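Local atomic coordinates of PLP-Dependent L-Arginine Hydroxylase MppP (PDB entry 6C9B), a protein that oxidises L-arginine with the help of pyridoxal 5'-phosphate and dioxygen, yielding 4-hydroxy-2-ketoarginine and 2-ketoarginine. Residues E95-S100 with L241-I246; H278-H283 with R357-L362; G163-E168 with A196-D201. One frame throughout, in Å; residues are numbered along the deposited sequence.

Contact 1: E95-S100 with L241-I246; sequences EILARS and LPVEKI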
loop_
_atom_site.group_PDB
_atom_site.type_symbol
_atom_site.label_atom_id
_atom_site.label_comp_id
_atom_site.label_asym_id
_atom_site.label_seq_id
_atom_site.Cartn_x
_atom_site.Cartn_y
_atom_site.Cartn_z
ATOM N N GLU B 95 -1.833 -7.852 5.050
ATOM C CA GLU B 95 -2.739 -8.383 4.040
ATOM C C GLU B 95 -2.092 -9.549 3.310
ATOM O O GLU B 95 -2.734 -10.578 3.059
ATOM C CB GLU B 95 -3.144 -7.286 3.055
ATOM C CG GLU B 95 -3.961 -7.760 1.867
ATOM C CD GLU B 95 -5.399 -8.161 2.161
ATOM O OE1 GLU B 95 -5.831 -8.144 3.320
ATOM O OE2 GLU B 95 -6.121 -8.517 1.194
ATOM N N ILE B 96 -0.820 -9.399 2.958
ATOM C CA ILE B 96 -0.094 -10.473 2.285
ATOM C C ILE B 96 -0.043 -11.703 3.179
ATOM O O ILE B 96 -0.306 -12.830 2.732
ATOM C CB ILE B 96 1.313 -9.979 1.898
ATOM C CG1 ILE B 96 1.217 -8.925 0.796
ATOM C CG2 ILE B 96 2.187 -11.133 1.445
ATOM C CD1 ILE B 96 2.491 -8.112 0.625
ATOM N N LEU B 97 0.301 -11.504 4.457
ATOM C CA LEU B 97 0.406 -12.629 5.380
ATOM C C LEU B 97 -0.949 -13.298 5.561
ATOM O O LEU B 97 -1.056 -14.525 5.629
ATOM C CB LEU B 97 0.962 -12.150 6.722
ATOM C CG LEU B 97 1.026 -13.181 7.856
ATOM C CD1 LEU B 97 1.908 -14.357 7.457
ATOM C CD2 LEU B 97 1.523 -12.540 9.158
ATOM N N ALA B 98 -1.989 -12.502 5.706
ATOM C CA ALA B 98 -3.304 -13.073 5.971
ATOM C C ALA B 98 -3.775 -13.895 4.777
ATOM O O ALA B 98 -4.293 -15.005 4.940
ATOM C CB ALA B 98 -4.288 -11.953 6.286
ATOM N N ARG B 99 -3.656 -13.338 3.566
ATOM C CA ARG B 99 -4.086 -14.092 2.396
ATOM C C ARG B 99 -3.217 -15.330 2.226
ATOM O O ARG B 99 -3.719 -16.390 1.834
ATOM C CB ARG B 99 -4.067 -13.204 1.148
ATOM C CG ARG B 99 -4.733 -13.919 -0.048
ATOM C CD ARG B 99 -5.648 -12.998 -0.816
ATOM N NE ARG B 99 -4.962 -11.987 -1.604
ATOM C CZ ARG B 99 -4.280 -12.239 -2.714
ATOM N NH1 ARG B 99 -3.753 -11.234 -3.391
ATOM N NH2 ARG B 99 -4.094 -13.492 -3.128
ATOM N N SER B 100 -1.925 -15.230 2.582
ATOM C CA SER B 100 -1.031 -16.387 2.503
ATOM C C SER B 100 -1.419 -17.460 3.514
ATOM O O SER B 100 -1.419 -18.657 3.190
ATOM C CB SER B 100 0.407 -15.965 2.747
ATOM O OG SER B 100 0.852 -15.093 1.716
ATOM N N LEU B 241 4.300 -20.859 3.439
ATOM C CA LEU B 241 3.173 -20.051 3.028
ATOM C C LEU B 241 3.572 -19.283 1.782
ATOM O O LEU B 241 4.739 -18.908 1.652
ATOM C CB LEU B 241 2.779 -19.026 4.099
ATOM C CG LEU B 241 2.532 -19.547 5.507
ATOM C CD1 LEU B 241 2.429 -18.352 6.458
ATOM C CD2 LEU B 241 1.286 -20.390 5.574
ATOM N N PRO B 242 2.626 -18.940 0.917
ATOM C CA PRO B 242 2.990 -18.272 -0.346
ATOM C C PRO B 242 3.187 -16.771 -0.242
ATOM O O PRO B 242 2.714 -16.020 -1.106
ATOM C CB PRO B 242 1.801 -18.614 -1.255
ATOM C CG PRO B 242 0.659 -18.720 -0.310
ATOM C CD PRO B 242 1.212 -19.362 0.913
ATOM N N VAL B 243 3.909 -16.312 0.784
ATOM C CA VAL B 243 4.069 -14.872 0.993
ATOM C C VAL B 243 4.848 -14.236 -0.157
ATOM O O VAL B 243 4.584 -13.099 -0.538
ATOM C CB VAL B 243 4.740 -14.574 2.352
ATOM C CG1 VAL B 243 3.777 -14.921 3.506
ATOM C CG2 VAL B 243 6.089 -15.304 2.495
ATOM N N GLU B 244 5.846 -14.931 -0.704
ATOM C CA GLU B 244 6.618 -14.323 -1.786
ATOM C C GLU B 244 5.779 -14.127 -3.048
ATOM O O GLU B 244 5.896 -13.102 -3.734
ATOM C CB GLU B 244 7.847 -15.178 -2.091
ATOM C CG GLU B 244 8.889 -15.091 -1.002
ATOM C CD GLU B 244 9.906 -16.202 -1.110
ATOM O OE1 GLU B 244 9.582 -17.359 -0.761
ATOM O OE2 GLU B 244 11.018 -15.909 -1.572
ATOM N N LYS B 245 4.955 -15.119 -3.392
ATOM C CA LYS B 245 4.110 -15.028 -4.583
ATOM C C LYS B 245 3.051 -13.949 -4.416
ATOM O O LYS B 245 2.861 -13.122 -5.313
ATOM C CB LYS B 245 3.464 -16.383 -4.867
ATOM C CG LYS B 245 2.333 -16.387 -5.904
ATOM C CD LYS B 245 2.709 -15.790 -7.255
ATOM C CE LYS B 245 1.668 -16.170 -8.322
ATOM N NZ LYS B 245 1.311 -15.065 -9.261
ATOM N N ILE B 246 2.396 -13.895 -3.258
ATOM C CA ILE B 246 1.341 -12.906 -3.082
ATOM C C ILE B 246 1.949 -11.507 -2.996
ATOM O O ILE B 246 1.429 -10.563 -3.601
ATOM C CB ILE B 246 0.462 -13.247 -1.872
ATOM C CG1 ILE B 246 -0.336 -14.518 -2.209
ATOM C CG2 ILE B 246 -0.499 -12.084 -1.548
ATOM C CD1 ILE B 246 -1.154 -15.111 -1.033
#
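The backbones meet at two places, S100 against P242 with CA atoms 5.3 Å apart and I96 against I246 with CA atoms 6.1 Å apart, so one turn of helix 90-101 faces the entry and first turn of helix 243-250. S100 has the most partners, touching L241, P242, V243 and I246. Its OG touches V243 CA at 3.3 Å and I246 CD1 at 3.4 Å, yet it makes no hydrogen bond to the other segment. With OG turned back beside its own backbone N (chi1 -65°), the hydroxyl instead donates to I96 O at 2.7 Å. S100 N also bonds I96 O, and the two donors reach the carbonyl oxygen from opposite faces of its plane. The polar group is thereby settled within its own helix, and the surface offered to the neighbour is mostly hydrocarbon. P242, the centre of an inverse gamma turn and the residue just before the second helix, sets its CD and CG against S100. Both helices belong to the large domain of a class I aminotransferase and pack beside its seven-stranded mixed sheet, I96 reaching L233 and L97 reaching V214 and I216. L241 CD1 approaches L97 CD1 at 4.2 Å, the two side chains meeting at a slant. I246 does the most packing on its side: its CG2 meets I96 CG2 at 4.1 Å and also lies over one face of the R99 guanidinium, offset toward the rim, 3.8 Å from NH1. R99 gets there because its chain bends at chi2 and chi3 (136° and 72°). The same group reaches across the dimer interface, where R99 NE forms a salt bridge with E95 of the second subunit; the E95 of this chain pairs likewise with R99 of that subunit.

Contact 2: H278-H283 with R357-L362; sequences HAFILH and RSTEPL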
loop_
_atom_site.group_PDB
_atom_site.type_symbol
_atom_site.label_atom_id
_atom_site.label_comp_id
_atom_site.label_asym_id
_atom_site.label_seq_id
_atom_site.Cartn_x
_atom_site.Cartn_y
_atom_site.Cartn_z
ATOM N N HIS B 278 12.999 8.523 23.023
ATOM C CA HIS B 278 12.512 7.922 24.264
ATOM C C HIS B 278 12.255 8.983 25.323
ATOM O O HIS B 278 11.238 8.934 26.027
ATOM C CB HIS B 278 13.512 6.892 24.778
ATOM C CG HIS B 278 13.646 5.696 23.897
ATOM N ND1 HIS B 278 14.681 4.794 24.038
ATOM C CD2 HIS B 278 12.870 5.226 22.893
ATOM C CE1 HIS B 278 14.547 3.831 23.142
ATOM N NE2 HIS B 278 13.451 4.063 22.443
ATOM N N ALA B 279 13.149 9.968 25.437
ATOM C CA ALA B 279 12.942 11.025 26.429
ATOM C C ALA B 279 11.723 11.872 26.080
ATOM O O ALA B 279 10.986 12.314 26.975
ATOM C CB ALA B 279 14.198 11.891 26.546
ATOM N N PHE B 280 11.484 12.087 24.782
ATOM C CA PHE B 280 10.344 12.880 24.339
ATOM C C PHE B 280 9.030 12.177 24.656
ATOM O O PHE B 280 8.094 12.794 25.168
ATOM C CB PHE B 280 10.459 13.149 22.844
ATOM C CG PHE B 280 9.318 13.943 22.279
ATOM C CD1 PHE B 280 9.225 15.306 22.503
ATOM C CD2 PHE B 280 8.357 13.336 21.505
ATOM C CE1 PHE B 280 8.168 16.041 21.978
ATOM C CE2 PHE B 280 7.307 14.075 20.989
ATOM C CZ PHE B 280 7.219 15.418 21.224
ATOM N N ILE B 281 8.928 10.890 24.314
ATOM C CA ILE B 281 7.731 10.121 24.643
ATOM C C ILE B 281 7.517 10.056 26.157
ATOM O O ILE B 281 6.386 10.200 26.639
ATOM C CB ILE B 281 7.832 8.719 24.017
ATOM C CG1 ILE B 281 7.874 8.836 22.471
ATOM C CG2 ILE B 281 6.670 7.822 24.486
ATOM C CD1 ILE B 281 6.624 9.437 21.810
ATOM N N LEU B 282 8.588 9.823 26.933
ATOM C CA LEU B 282 8.462 9.820 28.394
ATOM C C LEU B 282 7.938 11.158 28.908
ATOM O O LEU B 282 7.067 11.204 29.789
ATOM C CB LEU B 282 9.805 9.492 29.033
ATOM C CG LEU B 282 9.864 9.455 30.570
ATOM C CD1 LEU B 282 8.778 8.541 31.165
ATOM C CD2 LEU B 282 11.241 9.001 31.002
ATOM N N HIS B 283 8.420 12.252 28.331
ATOM C CA HIS B 283 7.948 13.569 28.732
ATOM C C HIS B 283 6.460 13.724 28.462
ATOM O O HIS B 283 5.705 14.224 29.306
ATOM C CB HIS B 283 8.710 14.650 27.982
ATOM C CG HIS B 283 8.246 16.021 28.326
ATOM N ND1 HIS B 283 8.679 16.683 29.451
ATOM C CD2 HIS B 283 7.355 16.844 27.722
ATOM C CE1 HIS B 283 8.095 17.865 29.518
ATOM N NE2 HIS B 283 7.289 17.990 28.483
ATOM N N ARG B 357 3.212 13.592 19.328
ATOM C CA ARG B 357 2.601 14.886 19.082
ATOM C C ARG B 357 3.494 15.928 19.727
ATOM O O ARG B 357 4.131 15.667 20.745
ATOM C CB ARG B 357 1.203 15.011 19.700
ATOM C CG ARG B 357 0.170 14.056 19.142
ATOM C CD ARG B 357 -0.106 14.385 17.721
ATOM N NE ARG B 357 -1.240 13.624 17.198
ATOM C CZ ARG B 357 -1.171 12.391 16.723
ATOM N NH1 ARG B 357 -0.013 11.723 16.674
ATOM N NH2 ARG B 357 -2.275 11.827 16.288
ATOM N N SER B 358 3.515 17.119 19.151
ATOM C CA SER B 358 4.160 18.220 19.845
ATOM C C SER B 358 3.505 18.408 21.206
ATOM O O SER B 358 2.299 18.213 21.368
ATOM C CB SER B 358 4.077 19.489 18.999
ATOM O OG SER B 358 4.896 19.342 17.850
ATOM N N THR B 359 4.316 18.768 22.201
ATOM C CA THR B 359 3.835 18.745 23.572
ATOM C C THR B 359 2.732 19.768 23.787
ATOM O O THR B 359 1.794 19.513 24.546
ATOM C CB THR B 359 5.008 18.980 24.527
ATOM O OG1 THR B 359 6.016 17.992 24.279
ATOM C CG2 THR B 359 4.573 18.870 25.976
ATOM N N GLU B 360 2.814 20.913 23.111
ATOM C CA GLU B 360 1.866 21.995 23.366
ATOM C C GLU B 360 0.443 21.630 22.961
ATOM O O GLU B 360 -0.473 21.793 23.785
ATOM C CB GLU B 360 2.364 23.278 22.678
ATOM C CG GLU B 360 3.708 23.794 23.230
ATOM C CD GLU B 360 4.956 23.059 22.698
ATOM O OE1 GLU B 360 4.851 22.143 21.842
ATOM O OE2 GLU B 360 6.066 23.414 23.157
ATOM N N PRO B 361 0.175 21.132 21.752
ATOM C CA PRO B 361 -1.194 20.677 21.461
ATOM C C PRO B 361 -1.596 19.441 22.254
ATOM O O PRO B 361 -2.781 19.272 22.566
ATOM C CB PRO B 361 -1.159 20.399 19.951
ATOM C CG PRO B 361 0.271 20.201 19.619
ATOM C CD PRO B 361 1.051 21.051 20.573
ATOM N N LEU B 362 -0.656 18.561 22.597
ATOM C CA LEU B 362 -1.001 17.467 23.498
ATOM C C LEU B 362 -1.444 18.008 24.853
ATOM O O LEU B 362 -2.495 17.616 25.380
ATOM C CB LEU B 362 0.188 16.523 23.645
ATOM C CG LEU B 362 -0.003 15.367 24.616
ATOM C CD1 LEU B 362 -1.072 14.417 24.138
ATOM C CD2 LEU B 362 1.319 14.642 24.761
#
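F280 and T359 bury the most surface here, with H283 next. With CG anti to the backbone N (chi1 179°), F280 carries the far end of its ring to the turn ahead of helix 359-372. There CZ comes within 3.1 Å of R357 O. The oxygen lies at the ring edge, near its plane, so it meets the C-H rim of the phenyl group and not its pi face. T359 passes alongside in the opposite sense, its OG1 3.7 Å from F280 CE1. That hydroxyl finds its hydrogen-bond partner in the OD1 of N284, on the long helix just beyond H283. The methyl of T359 turns to H283 instead: CG2 lies in the imidazole plane at the ring edge, 3.8 Å from NE2, the two side chains crossing at about a right angle. R357 joins in through its backbone, while its guanidinium group bonds the backbone oxygens of N24 and D27, the latter a residue of the ligand pocket. The arrangement is consistent with the class I aminotransferase fold, in which the long helix that links the two domains, here 256-291, packs against the start of the C-terminal helix 359-372.

Contact 3: G163-E168 with A196-D201; sequences GRVLAE and AAAHYD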
loop_
_atom_site.group_PDB
_atom_site.type_symbol
_atom_site.label_atom_id
_atom_site.label_comp_id
_atom_site.label_asym_id
_atom_site.label_seq_id
_atom_site.Cartn_x
_atom_site.Cartn_y
_atom_site.Cartn_z
ATOM N N GLY B 163 1.238 -1.457 25.197
ATOM C CA GLY B 163 2.679 -1.371 25.368
ATOM C C GLY B 163 3.347 -2.604 25.932
ATOM O O GLY B 163 4.559 -2.577 26.173
ATOM N N ARG B 164 2.605 -3.671 26.192
ATOM C CA ARG B 164 3.184 -4.818 26.864
ATOM C C ARG B 164 4.175 -5.501 25.942
ATOM O O ARG B 164 3.873 -5.753 24.774
ATOM C CB ARG B 164 2.074 -5.784 27.275
ATOM C CG ARG B 164 2.438 -6.733 28.397
ATOM C CD ARG B 164 1.322 -6.770 29.447
ATOM N NE ARG B 164 1.422 -7.965 30.288
ATOM C CZ ARG B 164 0.394 -8.571 30.876
ATOM N NH1 ARG B 164 -0.847 -8.111 30.744
ATOM N NH2 ARG B 164 0.617 -9.662 31.596
ATOM N N VAL B 165 5.339 -5.848 26.475
ATOM C CA VAL B 165 6.431 -6.402 25.681
ATOM C C VAL B 165 6.559 -7.886 25.987
ATOM O O VAL B 165 6.698 -8.277 27.151
ATOM C CB VAL B 165 7.756 -5.690 25.988
ATOM C CG1 VAL B 165 8.913 -6.348 25.269
ATOM C CG2 VAL B 165 7.672 -4.228 25.608
ATOM N N LEU B 166 6.614 -8.697 24.938
ATOM C CA LEU B 166 6.863 -10.121 25.108
ATOM C C LEU B 166 8.335 -10.308 25.445
ATOM O O LEU B 166 9.208 -10.024 24.620
ATOM C CB LEU B 166 6.478 -10.865 23.835
ATOM C CG LEU B 166 6.424 -12.378 23.906
ATOM C CD1 LEU B 166 5.226 -12.818 24.729
ATOM C CD2 LEU B 166 6.356 -12.929 22.486
ATOM N N ALA B 167 8.608 -10.740 26.672
ATOM C CA ALA B 167 9.974 -10.904 27.151
ATOM C C ALA B 167 10.656 -12.081 26.448
ATOM O O ALA B 167 10.007 -13.005 25.942
ATOM C CB ALA B 167 9.975 -11.126 28.652
ATOM N N GLU B 168 11.988 -12.026 26.428
ATOM C CA GLU B 168 12.781 -12.979 25.658
ATOM C C GLU B 168 12.490 -14.399 26.092
ATOM O O GLU B 168 12.386 -15.300 25.258
ATOM C CB GLU B 168 14.274 -12.661 25.805
ATOM C CG GLU B 168 15.186 -13.604 25.008
ATOM C CD GLU B 168 16.634 -13.174 24.939
ATOM O OE1 GLU B 168 17.424 -13.955 24.356
ATOM O OE2 GLU B 168 16.989 -12.087 25.460
ATOM N N ALA B 196 13.181 -0.323 24.823
ATOM C CA ALA B 196 14.434 -1.072 24.814
ATOM C C ALA B 196 14.253 -2.506 25.287
ATOM O O ALA B 196 15.081 -3.369 24.966
ATOM C CB ALA B 196 15.461 -0.356 25.698
ATOM N N ALA B 197 13.180 -2.787 26.028
ATOM C CA ALA B 197 12.896 -4.164 26.422
ATOM C C ALA B 197 12.608 -5.046 25.211
ATOM O O ALA B 197 12.688 -6.275 25.314
ATOM C CB ALA B 197 11.705 -4.210 27.382
ATOM N N ALA B 198 12.271 -4.450 24.073
ATOM C CA ALA B 198 12.033 -5.194 22.849
ATOM C C ALA B 198 13.240 -5.212 21.929
ATOM O O ALA B 198 13.096 -5.582 20.758
ATOM C CB ALA B 198 10.827 -4.613 22.098
ATOM N N HIS B 199 14.420 -4.804 22.414
ATOM C CA HIS B 199 15.597 -4.717 21.559
ATOM C C HIS B 199 16.543 -5.889 21.730
ATOM O O HIS B 199 17.609 -5.896 21.114
ATOM C CB HIS B 199 16.349 -3.413 21.806
ATOM C CG HIS B 199 15.550 -2.197 21.457
ATOM N ND1 HIS B 199 16.038 -0.913 21.606
ATOM C CD2 HIS B 199 14.283 -2.074 20.991
ATOM C CE1 HIS B 199 15.094 -0.054 21.255
ATOM N NE2 HIS B 199 14.025 -0.734 20.867
ATOM N N TYR B 200 16.178 -6.896 22.516
ATOM C CA TYR B 200 16.901 -8.151 22.428
ATOM C C TYR B 200 16.652 -8.759 21.051
ATOM O O TYR B 200 15.656 -8.453 20.391
ATOM C CB TYR B 200 16.473 -9.095 23.543
ATOM C CG TYR B 200 15.062 -9.619 23.446
ATOM C CD1 TYR B 200 14.777 -10.740 22.668
ATOM C CD2 TYR B 200 14.013 -9.023 24.144
ATOM C CE1 TYR B 200 13.495 -11.255 22.596
ATOM C CE2 TYR B 200 12.709 -9.526 24.058
ATOM C CZ TYR B 200 12.476 -10.637 23.266
ATOM O OH TYR B 200 11.231 -11.192 23.173
ATOM N N ASP B 201 17.585 -9.591 20.598
ATOM C CA ASP B 201 17.564 -10.070 19.211
ATOM C C ASP B 201 16.475 -11.132 19.052
ATOM O O ASP B 201 16.628 -12.270 19.500
ATOM C CB ASP B 201 18.936 -10.628 18.842
ATOM C CG ASP B 201 19.066 -10.934 17.367
ATOM O OD1 ASP B 201 18.030 -11.129 16.695
ATOM O OD2 ASP B 201 20.214 -10.948 16.869
HETATM O O HOH W 1 18.340 -12.903 21.734
#
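Y200 turns one ring face to the E168 chain where the strand-to-helix loops of two successive beta-alpha-beta units come together: 163-168 leads from strand 152-156 into helix 168-181, and 196-201 from the adjacent parallel strand 184-188 toward helix 202-209. E168 CB sits 3.5 Å from the ring centroid and only 9° off the ring normal, a CH-pi contact over the middle of the face. From there CG, anti to the backbone N (chi1 -179°), passes over CD1, and the extended chain carries the carboxylate on toward Y200 CB. The glutamate chain and the ring run antiparallel to one another, and the carboxylate ends nearly parallel to the ring, 8° between planes, with OE2 3.6 Å from Y200 CB. At the other end of the ring, Y200 OH donates a 2.7 Å hydrogen bond to L166 O, which lies in the ring plane at its edge. The hydroxyl is tilted from the plane of the L166 carbonyl. V165 fills the other part of the interface, its CG1 set 4.1 Å from the CB atoms of both A197 and A198. The carboxylate of E168 is also held from its own helix, by a salt bridge between OE1 and R172. A water closes the far end, donating to E168 OE1 at 3.0 Å and to D201 O at 2.9 Å.

How the contacts relate
Contact 3 falls within the stretch of chain that separates the two halves of contact 1, and contact 2 comes after both. Contacts 1 and 3 belong to the large domain with its seven-stranded sheet; their centres are 26 Å apart. Contact 2 lies across the chain's centre from contact 1, 37 Å between centres, in the C-terminal part, although helix 243-250 of contact 1 is followed directly by the long helix 256-291 of contact 2. Contacts 2 and 3 are closer, about 4 Å between nearest atoms, without touching, probably where the large and small domains meet. Contact 1, by contrast, lies toward the second subunit, so the three contacts span the molecule from dimer interface to C-terminal helix.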